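Local coordinates for protein 2,3-bisphosphoglycerate-independent phosphoglycerate mutase (Pyrococcus horikoshii, PDB 2ZKT) that probably catalyses the interconversion of 2-phosphoglycerate and 3-phosphoglycerate in glycolysis, as a metal-binding mutase that does not depend on 2,3-bisphosphoglycerate, at residues Q49-A63 against T344-G358. Sequence-based numbering, arbitrary orientation.
Sequences QDPIKPGQPAGSDTA and TGDHSTPCEVMNHSG. With ZN (zinc ion), chain G; ZN (zinc ion), chain H.
G55 and G358 bring the two backbones to 4.0 Å between CA atoms, and A63 and D346 to 5.4 Å, as the loop between strand 45-50 and helix 60-67 folds against the one that follows strand 339-344. A zinc ion joins them at the start of helix 60-67: S60 OG binds it at 2.6 Å, D346 OD2 at 2.3 Å and H347 NE2 at 2.4 Å, with D13 completing the set. The CG atoms of D346 and H347 both lie between backbone N and carbonyl carbon (chi1 55° and 64°), which turns carboxylate and imidazole onto the same metal. H356 works with both ring nitrogens. Its ND1 donates to A58 O across 2.8 Å, nearly straight at 162° and close to the ring plane, while NE2 holds the second zinc, shared with D305 and H309; the bond thus restrains the ring's rotation. H347 CE1 lies over the centre of this ring. A63 CB packs on D346 O beside the zinc ligand. Away from the metals, P51 CG meets the same oxygen, and P57 lies along S357 and G358. Such a two-metal centre, built from loop and helix residues beyond strands such as 6-12 and 339-344, is characteristic of the alkaline phosphatase superfamily, consistent with the mutase active site.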
loop_
_atom_site.group_PDB
_atom_site.type_symbol
_atom_site.label_atom_id
_atom_site.label_comp_id
_atom_site.label_asym_id
_atom_site.label_seq_id
_atom_site.Cartn_x
_atom_site.Cartn_y
_atom_site.Cartn_z
ATOM N N GLN B 49 7.861 4.967 -18.911
ATOM C CA GLN B 49 9.143 5.135 -19.591
ATOM C C GLN B 49 9.773 3.803 -19.919
ATOM O O GLN B 49 9.707 2.857 -19.122
ATOM C CB GLN B 49 10.120 5.969 -18.742
ATOM C CG GLN B 49 10.544 5.328 -17.429
ATOM C CD GLN B 49 11.842 4.526 -17.536
ATOM O OE1 GLN B 49 12.375 4.297 -18.627
ATOM N NE2 GLN B 49 12.346 4.092 -16.389
ATOM N N ASP B 50 10.347 3.734 -21.119
ATOM C CA ASP B 50 11.057 2.544 -21.564
ATOM C C ASP B 50 12.526 2.892 -21.339
ATOM O O ASP B 50 13.047 3.832 -21.939
ATOM C CB ASP B 50 10.808 2.280 -23.051
ATOM C CG ASP B 50 9.386 1.809 -23.332
ATOM O OD1 ASP B 50 8.961 0.790 -22.723
ATOM O OD2 ASP B 50 8.698 2.446 -24.165
ATOM N N PRO B 51 13.199 2.173 -20.421
ATOM C CA PRO B 51 14.622 2.468 -20.174
ATOM C C PRO B 51 15.373 2.470 -21.514
ATOM O O PRO B 51 16.122 3.391 -21.825
ATOM C CB PRO B 51 15.071 1.306 -19.286
ATOM C CG PRO B 51 13.802 0.947 -18.517
ATOM C CD PRO B 51 12.706 1.065 -19.564
ATOM N N ILE B 52 15.148 1.435 -22.321
ATOM C CA ILE B 52 15.827 1.342 -23.616
ATOM C C ILE B 52 14.861 1.528 -24.786
ATOM O O ILE B 52 15.035 2.421 -25.613
ATOM C CB ILE B 52 16.567 -0.018 -23.733
ATOM C CG1 ILE B 52 17.615 -0.115 -22.608
ATOM C CG2 ILE B 52 17.240 -0.150 -25.097
ATOM C CD1 ILE B 52 18.385 -1.411 -22.584
ATOM N N LYS B 53 13.840 0.679 -24.850
ATOM C CA LYS B 53 12.838 0.747 -25.906
ATOM C C LYS B 53 11.757 -0.293 -25.597
ATOM O O LYS B 53 11.972 -1.200 -24.790
ATOM C CB LYS B 53 13.473 0.471 -27.276
ATOM C CG LYS B 53 14.206 -0.870 -27.400
ATOM C CD LYS B 53 14.736 -1.090 -28.834
ATOM C CE LYS B 53 15.469 -2.435 -28.949
ATOM N NZ LYS B 53 15.860 -2.791 -30.342
ATOM N N PRO B 54 10.577 -0.166 -26.230
ATOM C CA PRO B 54 9.465 -1.109 -26.003
ATOM C C PRO B 54 9.879 -2.592 -26.010
ATOM O O PRO B 54 10.487 -3.087 -26.977
ATOM C CB PRO B 54 8.496 -0.778 -27.139
ATOM C CG PRO B 54 8.730 0.688 -27.364
ATOM C CD PRO B 54 10.240 0.808 -27.291
ATOM N N GLY B 55 9.556 -3.287 -24.920
ATOM C CA GLY B 55 9.855 -4.707 -24.805
ATOM C C GLY B 55 11.312 -5.127 -24.676
ATOM O O GLY B 55 11.609 -6.319 -24.771
ATOM N N GLN B 56 12.223 -4.172 -24.468
ATOM C CA GLN B 56 13.643 -4.514 -24.329
ATOM C C GLN B 56 14.152 -4.439 -22.873
ATOM O O GLN B 56 14.306 -3.351 -22.313
ATOM C CB GLN B 56 14.489 -3.593 -25.211
ATOM C CG GLN B 56 15.991 -3.787 -25.051
ATOM C CD GLN B 56 16.448 -5.208 -25.370
ATOM O OE1 GLN B 56 16.394 -5.649 -26.517
ATOM N NE2 GLN B 56 16.901 -5.929 -24.344
ATOM N N PRO B 57 14.426 -5.602 -22.245
ATOM C CA PRO B 57 14.919 -5.586 -20.858
ATOM C C PRO B 57 16.297 -4.919 -20.796
ATOM O O PRO B 57 17.158 -5.140 -21.662
ATOM C CB PRO B 57 15.006 -7.074 -20.487
ATOM C CG PRO B 57 14.038 -7.740 -21.427
ATOM C CD PRO B 57 14.258 -6.988 -22.729
ATOM N N ALA B 58 16.502 -4.111 -19.760
ATOM C CA ALA B 58 17.767 -3.418 -19.558
ATOM C C ALA B 58 18.466 -3.927 -18.302
ATOM O O ALA B 58 17.819 -4.155 -17.268
ATOM C CB ALA B 58 17.519 -1.922 -19.415
ATOM N N GLY B 59 19.786 -4.113 -18.396
ATOM C CA GLY B 59 20.552 -4.522 -17.227
ATOM C C GLY B 59 20.557 -3.290 -16.330
ATOM O O GLY B 59 20.252 -2.185 -16.795
ATOM N N SER B 60 20.898 -3.449 -15.053
ATOM C CA SER B 60 20.894 -2.308 -14.135
ATOM C C SER B 60 21.812 -1.152 -14.568
ATOM O O SER B 60 21.467 0.017 -14.392
ATOM C CB SER B 60 21.282 -2.771 -12.724
ATOM O OG SER B 60 20.643 -1.978 -11.733
ATOM N N ASP B 61 22.979 -1.477 -15.131
ATOM C CA ASP B 61 23.936 -0.447 -15.558
ATOM C C ASP B 61 23.453 0.372 -16.765
ATOM O O ASP B 61 23.479 1.611 -16.729
ATOM C CB ASP B 61 25.312 -1.088 -15.845
ATOM C CG ASP B 61 25.222 -2.297 -16.773
ATOM O OD1 ASP B 61 24.089 -2.718 -17.113
ATOM O OD2 ASP B 61 26.292 -2.832 -17.158
ATOM N N THR B 62 23.008 -0.312 -17.823
ATOM C CA THR B 62 22.507 0.358 -19.030
ATOM C C THR B 62 21.212 1.164 -18.748
ATOM O O THR B 62 20.958 2.199 -19.378
ATOM C CB THR B 62 22.214 -0.674 -20.168
ATOM O OG1 THR B 62 21.229 -1.628 -19.722
ATOM C CG2 THR B 62 23.503 -1.417 -20.572
ATOM N N ALA B 63 20.401 0.684 -17.798
ATOM C CA ALA B 63 19.154 1.364 -17.443
ATOM C C ALA B 63 19.456 2.696 -16.768
ATOM O O ALA B 63 18.738 3.684 -16.972
ATOM C CB ALA B 63 18.301 0.483 -16.502
ATOM N N THR B 344 10.565 6.927 -10.211
ATOM C CA THR B 344 10.300 5.829 -11.129
ATOM C C THR B 344 11.238 4.666 -10.821
ATOM O O THR B 344 11.895 4.618 -9.791
ATOM C CB THR B 344 10.529 6.332 -12.563
ATOM O OG1 THR B 344 10.046 5.354 -13.491
ATOM C CG2 THR B 344 12.025 6.549 -12.815
ATOM N N GLY B 345 11.255 3.688 -11.740
ATOM C CA GLY B 345 12.225 2.611 -11.610
ATOM C C GLY B 345 13.151 2.593 -12.827
ATOM O O GLY B 345 12.795 3.035 -13.911
ATOM N N ASP B 346 14.392 2.118 -12.605
ATOM C CA ASP B 346 15.306 1.991 -13.736
ATOM C C ASP B 346 14.837 0.904 -14.715
ATOM O O ASP B 346 15.297 0.802 -15.848
ATOM C CB ASP B 346 16.706 1.667 -13.200
ATOM C CG ASP B 346 16.647 0.421 -12.325
ATOM O OD1 ASP B 346 15.660 0.279 -11.595
ATOM O OD2 ASP B 346 17.581 -0.378 -12.368
ATOM N N HIS B 347 13.906 0.051 -14.225
ATOM C CA HIS B 347 13.343 -0.987 -15.086
ATOM C C HIS B 347 12.277 -1.821 -14.354
ATOM O O HIS B 347 12.037 -1.672 -13.160
ATOM C CB HIS B 347 14.488 -1.888 -15.569
ATOM C CG HIS B 347 15.116 -2.594 -14.392
ATOM N ND1 HIS B 347 14.497 -3.588 -13.706
ATOM C CD2 HIS B 347 16.390 -2.400 -13.843
ATOM C CE1 HIS B 347 15.379 -3.985 -12.767
ATOM N NE2 HIS B 347 16.522 -3.289 -12.824
ATOM N N SER B 348 11.594 -2.692 -15.128
ATOM C CA SER B 348 10.616 -3.602 -14.525
ATOM C C SER B 348 11.262 -4.932 -14.126
ATOM O O SER B 348 12.143 -5.454 -14.803
ATOM C CB SER B 348 9.510 -3.865 -15.550
ATOM O OG SER B 348 8.656 -2.716 -15.604
ATOM N N THR B 349 10.811 -5.490 -13.003
ATOM C CA THR B 349 11.284 -6.795 -12.552
ATOM C C THR B 349 10.075 -7.522 -12.009
ATOM O O THR B 349 9.875 -7.598 -10.799
ATOM C CB THR B 349 12.345 -6.692 -11.441
ATOM O OG1 THR B 349 13.482 -5.966 -11.936
ATOM C CG2 THR B 349 12.807 -8.101 -11.018
ATOM N N PRO B 350 9.236 -8.054 -12.909
ATOM C CA PRO B 350 8.010 -8.789 -12.546
ATOM C C PRO B 350 8.325 -10.009 -11.678
ATOM O O PRO B 350 9.303 -10.721 -11.928
ATOM C CB PRO B 350 7.431 -9.202 -13.909
ATOM C CG PRO B 350 8.047 -8.237 -14.889
ATOM C CD PRO B 350 9.450 -8.071 -14.371
ATOM N N CYS B 351 7.504 -10.245 -10.658
ATOM C CA CYS B 351 7.706 -11.397 -9.787
ATOM C C CYS B 351 7.526 -12.691 -10.601
ATOM O O CYS B 351 8.268 -13.659 -10.412
ATOM C CB CYS B 351 6.712 -11.348 -8.617
ATOM S SG CYS B 351 7.064 -10.025 -7.407
ATOM N N GLU B 352 6.564 -12.698 -11.525
ATOM C CA GLU B 352 6.323 -13.883 -12.354
ATOM C C GLU B 352 7.485 -14.168 -13.320
ATOM O O GLU B 352 7.579 -15.269 -13.876
ATOM C CB GLU B 352 5.025 -13.738 -13.173
ATOM C CG GLU B 352 5.129 -12.801 -14.385
ATOM C CD GLU B 352 3.989 -12.990 -15.391
ATOM O OE1 GLU B 352 2.801 -12.854 -14.998
ATOM O OE2 GLU B 352 4.285 -13.273 -16.576
ATOM N N VAL B 353 8.356 -13.182 -13.532
ATOM C CA VAL B 353 9.496 -13.364 -14.445
ATOM C C VAL B 353 10.793 -13.660 -13.678
ATOM O O VAL B 353 11.688 -14.330 -14.199
ATOM C CB VAL B 353 9.709 -12.104 -15.343
ATOM C CG1 VAL B 353 10.855 -12.344 -16.344
ATOM C CG2 VAL B 353 8.427 -11.776 -16.086
ATOM N N MET B 354 10.883 -13.157 -12.443
ATOM C CA MET B 354 12.057 -13.366 -11.588
ATOM C C MET B 354 13.348 -12.812 -12.198
ATOM O O MET B 354 14.452 -13.319 -11.949
ATOM C CB MET B 354 12.222 -14.869 -11.274
ATOM C CG MET B 354 11.110 -15.434 -10.383
ATOM S SD MET B 354 11.286 -17.202 -9.987
ATOM C CE MET B 354 12.514 -17.135 -8.628
ATOM N N ASN B 355 13.194 -11.756 -12.997
ATOM C CA ASN B 355 14.317 -11.095 -13.648
ATOM C C ASN B 355 13.769 -9.858 -14.352
ATOM O O ASN B 355 12.554 -9.681 -14.442
ATOM C CB ASN B 355 14.975 -12.025 -14.672
ATOM C CG ASN B 355 16.472 -11.778 -14.801
ATOM O OD1 ASN B 355 16.924 -10.634 -14.980
ATOM N ND2 ASN B 355 17.254 -12.854 -14.712
ATOM N N HIS B 356 14.664 -9.004 -14.846
ATOM C CA HIS B 356 14.261 -7.780 -15.534
ATOM C C HIS B 356 13.408 -8.087 -16.765
ATOM O O HIS B 356 13.701 -9.019 -17.520
ATOM C CB HIS B 356 15.498 -6.998 -15.986
ATOM C CG HIS B 356 16.423 -6.617 -14.870
ATOM N ND1 HIS B 356 17.497 -5.760 -15.052
ATOM C CD2 HIS B 356 16.445 -6.980 -13.560
ATOM C CE1 HIS B 356 18.142 -5.614 -13.901
ATOM N NE2 HIS B 356 17.524 -6.342 -12.982
ATOM N N SER B 357 12.356 -7.294 -16.966
ATOM C CA SER B 357 11.477 -7.457 -18.124
ATOM C C SER B 357 11.591 -6.180 -18.951
ATOM O O SER B 357 12.249 -5.215 -18.543
ATOM C CB SER B 357 10.018 -7.618 -17.689
ATOM O OG SER B 357 9.501 -6.373 -17.222
ATOM N N GLY B 358 10.938 -6.182 -20.111
ATOM C CA GLY B 358 10.956 -5.022 -20.983
ATOM C C GLY B 358 9.744 -4.124 -20.754
ATOM O O GLY B 358 9.616 -3.078 -21.399
HETATM ZN ZN ZN G . 18.120 -2.290 -11.278
HETATM ZN ZN ZN H . 17.739 -6.777 -10.756
#